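Local coordinates for protein vibralactone Cyclase (Boreostereum vibrans, PDB 6KD0) that catalyses the cyclization that forms the fused bicyclic beta-lactone of vibralactone, using an alpha/beta hydrolase fold, at residues 43-46 with 47-51; 307-310 with 311-315; 219-222 with 223-226. All blocks are in the same frame, centred on the assembly; numbering follows the deposited sequence.

The three contacts are all local, yet their chemistry follows their place in the alpha/beta hydrolase fold. Contact 2 is wholly buried and combines a beta turn with a valine-phenylalanine CH-pi contact around the probable catalytic histidine, which it contains. Contact 1, a proline-bearing part of helix 35-54, is partly buried: its inner valine and leucine pack on Met315 of contact 2, although the two centres lie about 17 Å apart. Contact 3 is a surface loop, far from contact 1 and separated from contact 2 by about 13 Å at the nearest atoms; there a salt bridge, a bridging water and short turns predominate, where contact 2 adds apolar packing to its turn.

Contact 1: residues 43-46 with 47-51; sequences DEVV and IPNLN
Val45 and Asn49 meet one turn apart on the helix, both by backbone and by side chain. Asn49 N donates to Val45 O at 3.0 Å, and the two side chains run alongside each other in a common direction. With its CG anti to the carbonyl carbon (chi1 -73°), Asn49 folds back over the preceding turn, which brings its ND2 to 3.7 Å from Val45 CG1. The side-chain ND2 also comes near Val45 O, but at an angle too poor for a bond, so the backbone N-H is the group that grips this carbonyl. One residue further on, the backbone bond recurs: Leu50 N reaches Val46 O at 2.9 Å, with an N-H...O angle of 162°.

Behind these two regular bonds lies the irregularity that a proline brings to a helix. Pro48 has no N-H to give to the turn before it, and its ring takes up the room instead. Its CG sits 3.3 Å from Asp43 O and 3.5 Å from Glu44 O, while CD comes to 3.6 Å from Val45 O. The helix has a wider, pi-type turn at residues 43-46, consistent with making room for the ring, and is kinked at Pro48, after which ordinary bonding resumes, Asn51 N meeting Ile47 O at 2.8 Å. This is the classic behaviour of a proline inside a helix: one bond is lost and the helix bends, but it carries on beyond the proline.

The kinked helix 35-54 keeps an apolar side for the protein, with Asp43, Glu44 and Asn49 exposed. Val46 packs on Leu316 and Leu50 on Met315, both of helix 313-316, and Leu50 also touches Arg318, so that this N-terminal helix lies against the C-terminal part of the fold. Ile47 separately rests on Met113 in the loop before helix 115-125.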
ATOM      1  N   ASP A  43     -12.419   8.820   9.340  1.00 18.38           N
ATOM      2  CA  ASP A  43     -13.230   9.822   8.641  1.00 24.35           C
ATOM      3  C   ASP A  43     -13.179  11.195   9.317  1.00 26.19           C
ATOM      4  O   ASP A  43     -13.272  12.232   8.643  1.00 26.84           O
ATOM      5  CB  ASP A  43     -14.676   9.335   8.553  1.00 20.47           C
ATOM      6  CG  ASP A  43     -15.566  10.281   7.770  1.00 32.64           C
ATOM      7  OD1 ASP A  43     -15.330  10.463   6.556  1.00 31.14           O
ATOM      8  OD2 ASP A  43     -16.507  10.838   8.379  1.00 33.81           O
ATOM      9  N   GLU A  44     -13.056  11.228  10.642  1.00 25.57           N
ATOM     10  CA  GLU A  44     -13.261  12.451  11.412  1.00 28.56           C
ATOM     11  C   GLU A  44     -11.969  13.063  11.920  1.00 26.61           C
ATOM     12  O   GLU A  44     -11.919  14.275  12.160  1.00 23.51           O
ATOM     13  CB  GLU A  44     -14.201  12.169  12.597  1.00 29.11           C
ATOM     14  CG  GLU A  44     -15.646  11.919  12.149  1.00 28.84           C
ATOM     15  CD  GLU A  44     -16.516  11.199  13.184  1.00 38.21           C
ATOM     16  OE1 GLU A  44     -16.141  11.140  14.375  1.00 42.09           O
ATOM     17  OE2 GLU A  44     -17.581  10.679  12.793  1.00 34.71           O
ATOM     18  N   VAL A  45     -10.919  12.261  12.074  1.00 23.04           N
ATOM     19  CA  VAL A  45      -9.693  12.745  12.682  1.00 19.99           C
ATOM     20  C   VAL A  45      -8.528  12.571  11.716  1.00 23.86           C
ATOM     21  O   VAL A  45      -7.860  13.548  11.365  1.00 20.42           O
ATOM     22  CB  VAL A  45      -9.406  12.038  14.025  1.00 25.61           C
ATOM     23  CG1 VAL A  45      -8.072  12.529  14.602  1.00 25.64           C
ATOM     24  CG2 VAL A  45     -10.525  12.312  15.018  1.00 25.61           C
ATOM     25  N   VAL A  46      -8.278  11.340  11.257  1.00 18.64           N
ATOM     26  CA  VAL A  46      -7.008  11.086  10.570  1.00 21.13           C
ATOM     27  C   VAL A  46      -6.960  11.812   9.230  1.00 19.85           C
ATOM     28  O   VAL A  46      -6.010  12.552   8.943  1.00 20.50           O
ATOM     29  CB  VAL A  46      -6.762   9.576  10.404  1.00 21.91           C
ATOM     30  CG1 VAL A  46      -5.438   9.354   9.728  1.00 21.41           C
ATOM     31  CG2 VAL A  46      -6.768   8.890  11.752  1.00 22.87           C
ATOM     32  N   ILE A  47      -7.970  11.620   8.391  1.00 23.56           N
ATOM     33  CA  ILE A  47      -7.932  12.216   7.055  1.00 20.44           C
ATOM     34  C   ILE A  47      -8.115  13.730   7.147  1.00 22.14           C
ATOM     35  O   ILE A  47      -7.375  14.456   6.467  1.00 20.70           O
ATOM     36  CB  ILE A  47      -8.965  11.572   6.115  1.00 20.35           C
ATOM     37  CG1 ILE A  47      -8.633  10.087   5.921  1.00 20.27           C
ATOM     38  CG2 ILE A  47      -8.946  12.264   4.740  1.00 21.13           C
ATOM     39  CD1 ILE A  47      -9.722   9.300   5.238  1.00 25.16           C
ATOM     40  N   PRO A  48      -9.051  14.264   7.951  1.00 19.29           N
ATOM     41  CA  PRO A  48      -9.124  15.735   8.062  1.00 20.47           C
ATOM     42  C   PRO A  48      -7.825  16.368   8.518  1.00 22.28           C
ATOM     43  O   PRO A  48      -7.410  17.390   7.950  1.00 22.97           O
ATOM     44  CB  PRO A  48     -10.260  15.948   9.072  1.00 24.58           C
ATOM     45  CG  PRO A  48     -11.147  14.791   8.826  1.00 24.02           C
ATOM     46  CD  PRO A  48     -10.191  13.634   8.638  1.00 21.44           C
ATOM     47  N   ASN A  49      -7.148  15.777   9.502  1.00 21.28           N
ATOM     48  CA  ASN A  49      -5.889  16.345   9.988  1.00 21.28           C
ATOM     49  C   ASN A  49      -4.767  16.189   8.961  1.00 21.40           C
ATOM     50  O   ASN A  49      -3.945  17.103   8.776  1.00 22.27           O
ATOM     51  CB  ASN A  49      -5.486  15.686  11.311  1.00 28.07           C
ATOM     52  CG  ASN A  49      -6.349  16.135  12.489  1.00 32.58           C
ATOM     53  OD1 ASN A  49      -7.178  17.040  12.384  1.00 29.72           O
ATOM     54  ND2 ASN A  49      -6.151  15.487  13.625  1.00 31.32           N
ATOM     55  N   LEU A  50      -4.708  15.040   8.282  1.00 21.94           N
ATOM     56  CA  LEU A  50      -3.739  14.866   7.197  1.00 20.57           C
ATOM     57  C   LEU A  50      -3.950  15.918   6.115  1.00 20.11           C
ATOM     58  O   LEU A  50      -3.001  16.575   5.663  1.00 21.83           O
ATOM     59  CB  LEU A  50      -3.876  13.463   6.602  1.00 19.57           C
ATOM     60  CG  LEU A  50      -2.652  12.689   6.107  1.00 28.21           C
ATOM     61  CD1 LEU A  50      -3.006  11.829   4.879  1.00 26.17           C
ATOM     62  CD2 LEU A  50      -1.435  13.565   5.861  1.00 21.95           C
ATOM     63  N   ASN A  51      -5.203  16.118   5.713  1.00 19.49           N
ATOM     64  CA  ASN A  51      -5.486  17.066   4.648  1.00 20.35           C
ATOM     65  C   ASN A  51      -5.179  18.482   5.086  1.00 24.32           C
ATOM     66  O   ASN A  51      -4.664  19.271   4.295  1.00 21.38           O
ATOM     67  CB  ASN A  51      -6.933  16.947   4.199  1.00 24.20           C
ATOM     68  CG  ASN A  51      -7.151  15.726   3.367  1.00 22.99           C
ATOM     69  OD1 ASN A  51      -6.191  15.005   3.072  1.00 24.62           O
ATOM     70  ND2 ASN A  51      -8.390  15.466   2.993  1.00 23.43           N
TER

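Contact 2: residues 307-310 with 311-315; sequences PGVP and HAFHM
Phe313 N donates to Pro310 O at 3.1 Å, closing a type II beta turn. The bond is not straight: the N-H...O angle is 147°, and the donor stands well above the carbonyl plane. His311 and Ala312 fill the corners of this turn, and Ala312 takes the positive phi that its third position calls for. Ala312 is also the N-cap of the helix that follows, its carbonyl oxygen receiving Met315 N.

The same turn folds the phenylalanine back over the residues before it. Phe313 CG is placed between its own backbone N and carbonyl carbon (chi1 85°), which turns the ring toward Val309. Val309 CB then lies 3.9 Å from the ring centroid, only 17° off the normal, a CH-pi contact over one face, and the methyl CG2 reaches CE1 at 3.6 Å. On the opposite face His314 CB stands 4.3 Å above the ring plane, so the ring is held between a valine and a histidine methylene. Pro310 meets the base of the side chain at about a right angle, CD against Phe313 CB at 3.7 Å, while its carbonyl oxygen lies at the ring edge.

The corner so fixed carries His311, whose ND1 is hydrogen-bonded to Asp281 and whose NE2 is hydrogen-bonded to Ser177. That arrangement is consistent with the Ser-His-Asp triad of alpha/beta hydrolases, the serine lying on what is probably the nucleophile elbow (GxSxG). In the fold, the turn joins the short strand 309-310, just past edge strand 301-307, to helix 313-316. Helix 18-24 touches Val309 and Pro310, and helix 321-338 packs on Val309, Phe313 and His314.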
ATOM      1  N   PRO A 307      13.431   2.465  11.660  1.00 25.02           N
ATOM      2  CA  PRO A 307      13.432   1.905  13.016  1.00 24.66           C
ATOM      3  C   PRO A 307      12.715   2.810  14.006  1.00 22.50           C
ATOM      4  O   PRO A 307      12.652   4.031  13.844  1.00 25.71           O
ATOM      5  CB  PRO A 307      14.922   1.775  13.364  1.00 29.63           C
ATOM      6  CG  PRO A 307      15.674   2.523  12.333  1.00 25.60           C
ATOM      7  CD  PRO A 307      14.780   2.789  11.163  1.00 23.03           C
ATOM      8  N   GLY A 308      12.158   2.183  15.037  1.00 24.15           N
ATOM      9  CA  GLY A 308      11.584   2.902  16.161  1.00 25.13           C
ATOM     10  C   GLY A 308      10.296   3.652  15.889  1.00 24.01           C
ATOM     11  O   GLY A 308       9.890   4.473  16.725  1.00 22.14           O
ATOM     12  N   VAL A 309       9.642   3.414  14.757  1.00 21.81           N
ATOM     13  CA  VAL A 309       8.341   4.042  14.522  1.00 21.67           C
ATOM     14  C   VAL A 309       7.303   2.987  14.157  1.00 24.47           C
ATOM     15  O   VAL A 309       7.643   1.938  13.580  1.00 21.43           O
ATOM     16  CB  VAL A 309       8.425   5.135  13.445  1.00 20.37           C
ATOM     17  CG1 VAL A 309       9.078   6.371  14.045  1.00 23.67           C
ATOM     18  CG2 VAL A 309       9.201   4.651  12.252  1.00 23.48           C
ATOM     19  N   PRO A 310       6.038   3.226  14.480  1.00 20.46           N
ATOM     20  CA  PRO A 310       5.004   2.207  14.293  1.00 19.22           C
ATOM     21  C   PRO A 310       4.402   2.204  12.887  1.00 22.25           C
ATOM     22  O   PRO A 310       4.628   3.081  12.050  1.00 19.53           O
ATOM     23  CB  PRO A 310       3.960   2.611  15.330  1.00 21.46           C
ATOM     24  CG  PRO A 310       4.044   4.095  15.339  1.00 21.37           C
ATOM     25  CD  PRO A 310       5.521   4.389  15.227  1.00 19.45           C
ATOM     26  N   HIS A 311       3.599   1.172  12.663  1.00 21.50           N
ATOM     27  CA  HIS A 311       2.791   0.989  11.461  1.00 22.10           C
ATOM     28  C   HIS A 311       1.980   2.236  11.129  1.00 24.22           C
ATOM     29  O   HIS A 311       1.167   2.698  11.938  1.00 21.10           O
ATOM     30  CB  HIS A 311       1.865  -0.200  11.705  1.00 19.78           C
ATOM     31  CG  HIS A 311       1.204  -0.745  10.477  1.00 19.60           C
ATOM     32  ND1 HIS A 311       1.761  -1.754   9.722  1.00 20.92           N
ATOM     33  CD2 HIS A 311       0.000  -0.477   9.923  1.00 21.19           C
ATOM     34  CE1 HIS A 311       0.933  -2.077   8.744  1.00 19.07           C
ATOM     35  NE2 HIS A 311      -0.141  -1.315   8.843  1.00 18.07           N
ATOM     36  N   ALA A 312       2.213   2.786   9.939  1.00 20.52           N
ATOM     37  CA  ALA A 312       1.446   3.913   9.410  1.00 24.70           C
ATOM     38  C   ALA A 312       1.627   5.190  10.213  1.00 24.04           C
ATOM     39  O   ALA A 312       0.720   6.035  10.227  1.00 22.62           O
ATOM     40  CB  ALA A 312      -0.050   3.597   9.337  1.00 24.79           C
ATOM     41  N   PHE A 313       2.768   5.340  10.901  1.00 20.42           N
ATOM     42  CA  PHE A 313       3.006   6.556  11.673  1.00 20.43           C
ATOM     43  C   PHE A 313       3.005   7.792  10.785  1.00 21.19           C
ATOM     44  O   PHE A 313       2.692   8.886  11.261  1.00 20.94           O
ATOM     45  CB  PHE A 313       4.330   6.466  12.423  1.00 20.49           C
ATOM     46  CG  PHE A 313       5.507   6.884  11.589  1.00 21.41           C
ATOM     47  CD1 PHE A 313       6.072   6.003  10.679  1.00 22.82           C
ATOM     48  CD2 PHE A 313       6.025   8.167  11.693  1.00 23.09           C
ATOM     49  CE1 PHE A 313       7.154   6.396   9.894  1.00 22.98           C
ATOM     50  CE2 PHE A 313       7.093   8.561  10.909  1.00 24.33           C
ATOM     51  CZ  PHE A 313       7.656   7.676  10.011  1.00 23.09           C
ATOM     52  N   HIS A 314       3.358   7.648   9.495  1.00 20.78           N
ATOM     53  CA  HIS A 314       3.395   8.815   8.622  1.00 19.58           C
ATOM     54  C   HIS A 314       2.012   9.286   8.200  1.00 18.51           C
ATOM     55  O   HIS A 314       1.879  10.429   7.766  1.00 20.81           O
ATOM     56  CB  HIS A 314       4.290   8.551   7.398  1.00 22.54           C
ATOM     57  CG  HIS A 314       3.617   7.859   6.253  1.00 21.55           C
ATOM     58  ND1 HIS A 314       3.226   6.538   6.302  1.00 23.56           N
ATOM     59  CD2 HIS A 314       3.324   8.290   5.004  1.00 21.69           C
ATOM     60  CE1 HIS A 314       2.696   6.196   5.142  1.00 21.89           C
ATOM     61  NE2 HIS A 314       2.741   7.241   4.337  1.00 18.50           N
ATOM     62  N   MET A 315       0.981   8.451   8.326  1.00 20.88           N
ATOM     63  CA  MET A 315      -0.386   8.865   8.023  1.00 20.19           C
ATOM     64  C   MET A 315      -1.050   9.533   9.207  1.00 20.20           C
ATOM     65  O   MET A 315      -1.940  10.374   9.032  1.00 22.03           O
ATOM     66  CB  MET A 315      -1.239   7.665   7.609  1.00 17.39           C
ATOM     67  CG  MET A 315      -0.755   6.956   6.353  1.00 22.60           C
ATOM     68  SD  MET A 315      -0.801   7.987   4.876  1.00 22.16           S
ATOM     69  CE  MET A 315      -2.575   8.129   4.642  1.00 28.04           C
TER

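Contact 3: residues 219-222 with 223-226; sequences EEYK and SCIK
Residues 219-225 wind through successive turns with three bonds from a residue to the third before it. Cys224 N meets Tyr221 O at 2.9 Å and Ile225 N meets Lys222 O at 3.2 Å, following the bond of Lys222 N to Glu219 O. Both donors across the segments stand well above the carbonyl planes, by 57° and 66°. A water spans the i to i+4 pair that a helix would bond directly, donating to Glu219 O and accepting from Ser223 N at 3.0 Å.

These turns belong to the loop between strand 203-207 and helix 227-230, in the stretch after the sixth strand where many alpha/beta hydrolases carry insertions. Here it lies at the surface, with Tyr221 and Ile225 turned inward onto Leu289 of helix 284-296.

Two side chains close in on the backbone Tyr221 O: Ile225 CD1 at 3.3 Å and Cys224 SG at 3.6 Å. The chain of Lys222 runs extended beyond CG, and its NZ forms a salt bridge with Glu219 OE1 at 2.7 Å, reaching the syn side 33° out of the carboxylate plane. Lys226 curls back instead, its NZ donating to Ser223 O at 2.9 Å, approaching within the plane of that carbonyl, at one of its lone pairs.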
ATOM      1  N   GLU A 219       6.015 -23.615   8.349  1.00 37.18           N
ATOM      2  CA  GLU A 219       6.732 -24.010   9.559  1.00 38.24           C
ATOM      3  C   GLU A 219       8.193 -23.572   9.515  1.00 30.18           C
ATOM      4  O   GLU A 219       8.714 -23.022  10.494  1.00 35.03           O
ATOM      5  CB  GLU A 219       6.628 -25.525   9.754  1.00 36.11           C
ATOM      6  CG  GLU A 219       6.961 -25.993  11.168  1.00 42.57           C
ATOM      7  CD  GLU A 219       6.003 -25.449  12.218  1.00 50.79           C
ATOM      8  OE1 GLU A 219       4.779 -25.377  11.953  1.00 47.42           O
ATOM      9  OE2 GLU A 219       6.483 -25.107  13.321  1.00 52.85           O
ATOM     10  N   GLU A 220       8.857 -23.771   8.377  1.00 32.60           N
ATOM     11  CA  GLU A 220      10.285 -23.484   8.289  1.00 34.40           C
ATOM     12  C   GLU A 220      10.604 -22.014   8.516  1.00 38.88           C
ATOM     13  O   GLU A 220      11.762 -21.682   8.792  1.00 36.92           O
ATOM     14  CB  GLU A 220      10.828 -23.891   6.924  1.00 42.82           C
ATOM     15  CG  GLU A 220      10.249 -23.062   5.802  1.00 42.08           C
ATOM     16  CD  GLU A 220      10.281 -23.759   4.471  1.00 51.31           C
ATOM     17  OE1 GLU A 220      11.366 -23.790   3.851  1.00 57.52           O
ATOM     18  OE2 GLU A 220       9.219 -24.267   4.044  1.00 60.82           O
ATOM     19  N   TYR A 221       9.619 -21.127   8.385  1.00 36.76           N
ATOM     20  CA  TYR A 221       9.845 -19.703   8.582  1.00 34.65           C
ATOM     21  C   TYR A 221       9.303 -19.174   9.893  1.00 38.26           C
ATOM     22  O   TYR A 221       9.437 -17.973  10.147  1.00 35.26           O
ATOM     23  CB  TYR A 221       9.219 -18.885   7.445  1.00 34.08           C
ATOM     24  CG  TYR A 221       9.720 -19.242   6.075  1.00 34.04           C
ATOM     25  CD1 TYR A 221      11.076 -19.384   5.826  1.00 40.82           C
ATOM     26  CD2 TYR A 221       8.835 -19.424   5.026  1.00 38.49           C
ATOM     27  CE1 TYR A 221      11.535 -19.706   4.567  1.00 42.64           C
ATOM     28  CE2 TYR A 221       9.281 -19.748   3.762  1.00 40.96           C
ATOM     29  CZ  TYR A 221      10.632 -19.886   3.537  1.00 45.41           C
ATOM     30  OH  TYR A 221      11.084 -20.213   2.274  1.00 56.16           O
ATOM     31  N   LYS A 222       8.688 -20.014  10.728  1.00 30.48           N
ATOM     32  CA  LYS A 222       8.025 -19.462  11.905  1.00 35.91           C
ATOM     33  C   LYS A 222       9.022 -18.808  12.850  1.00 44.96           C
ATOM     34  O   LYS A 222       8.679 -17.857  13.564  1.00 42.88           O
ATOM     35  CB  LYS A 222       7.219 -20.537  12.623  1.00 37.03           C
ATOM     36  CG  LYS A 222       5.891 -20.812  11.957  1.00 34.08           C
ATOM     37  CD  LYS A 222       5.096 -21.830  12.737  1.00 41.38           C
ATOM     38  CE  LYS A 222       3.755 -22.100  12.083  1.00 44.58           C
ATOM     39  NZ  LYS A 222       3.154 -23.365  12.593  1.00 53.75           N
ATOM     40  N   SER A 223      10.267 -19.295  12.807  1.00 39.46           N
ATOM     41  CA  SER A 223      11.361 -18.756  13.656  1.00 46.12           C
ATOM     42  C   SER A 223      11.727 -17.338  13.201  1.00 46.94           C
ATOM     43  O   SER A 223      12.168 -16.543  14.056  1.00 53.41           O
ATOM     44  CB  SER A 223      12.561 -19.668  13.631  1.00 48.58           C
ATOM     45  OG  SER A 223      12.554 -20.542  14.750  1.00 53.67           O
ATOM     46  N   CYS A 224      11.552 -17.036  11.909  1.00 44.27           N
ATOM     47  CA  CYS A 224      11.880 -15.704  11.397  1.00 45.31           C
ATOM     48  C   CYS A 224      10.933 -14.641  11.929  1.00 43.19           C
ATOM     49  O   CYS A 224      11.264 -13.447  11.909  1.00 37.57           O
ATOM     50  CB  CYS A 224      11.806 -15.658   9.871  1.00 44.03           C
ATOM     51  SG  CYS A 224      12.690 -16.943   9.002  1.00 53.97           S
ATOM     52  N   ILE A 225       9.731 -15.039  12.342  1.00 36.56           N
ATOM     53  CA  ILE A 225       8.681 -14.078  12.673  1.00 37.50           C
ATOM     54  C   ILE A 225       8.854 -13.792  14.161  1.00 39.18           C
ATOM     55  O   ILE A 225       8.312 -14.489  15.023  1.00 44.75           O
ATOM     56  CB  ILE A 225       7.279 -14.587  12.323  1.00 35.55           C
ATOM     57  CG1 ILE A 225       7.003 -14.705  10.807  1.00 31.62           C
ATOM     58  CG2 ILE A 225       6.234 -13.611  12.848  1.00 32.88           C
ATOM     59  CD1 ILE A 225       8.147 -14.964   9.866  1.00 35.33           C
ATOM     60  N   LYS A 226       9.653 -12.771  14.467  1.00 31.14           N
ATOM     61  CA  LYS A 226       9.799 -12.326  15.846  1.00 33.74           C
ATOM     62  C   LYS A 226       8.910 -11.138  16.180  1.00 30.09           C
ATOM     63  O   LYS A 226       8.472 -11.017  17.325  1.00 25.61           O
ATOM     64  CB  LYS A 226      11.262 -11.971  16.142  1.00 35.64           C
ATOM     65  CG  LYS A 226      12.039 -13.088  16.832  1.00 40.98           C
ATOM     66  CD  LYS A 226      12.698 -14.012  15.830  1.00 51.15           C
ATOM     67  CE  LYS A 226      13.439 -15.142  16.534  1.00 55.15           C
ATOM     68  NZ  LYS A 226      12.531 -16.260  16.918  1.00 59.71           N
TER
HETATM   69  O   HOH W   1      11.085 -21.995  11.863  1.00 38.77           O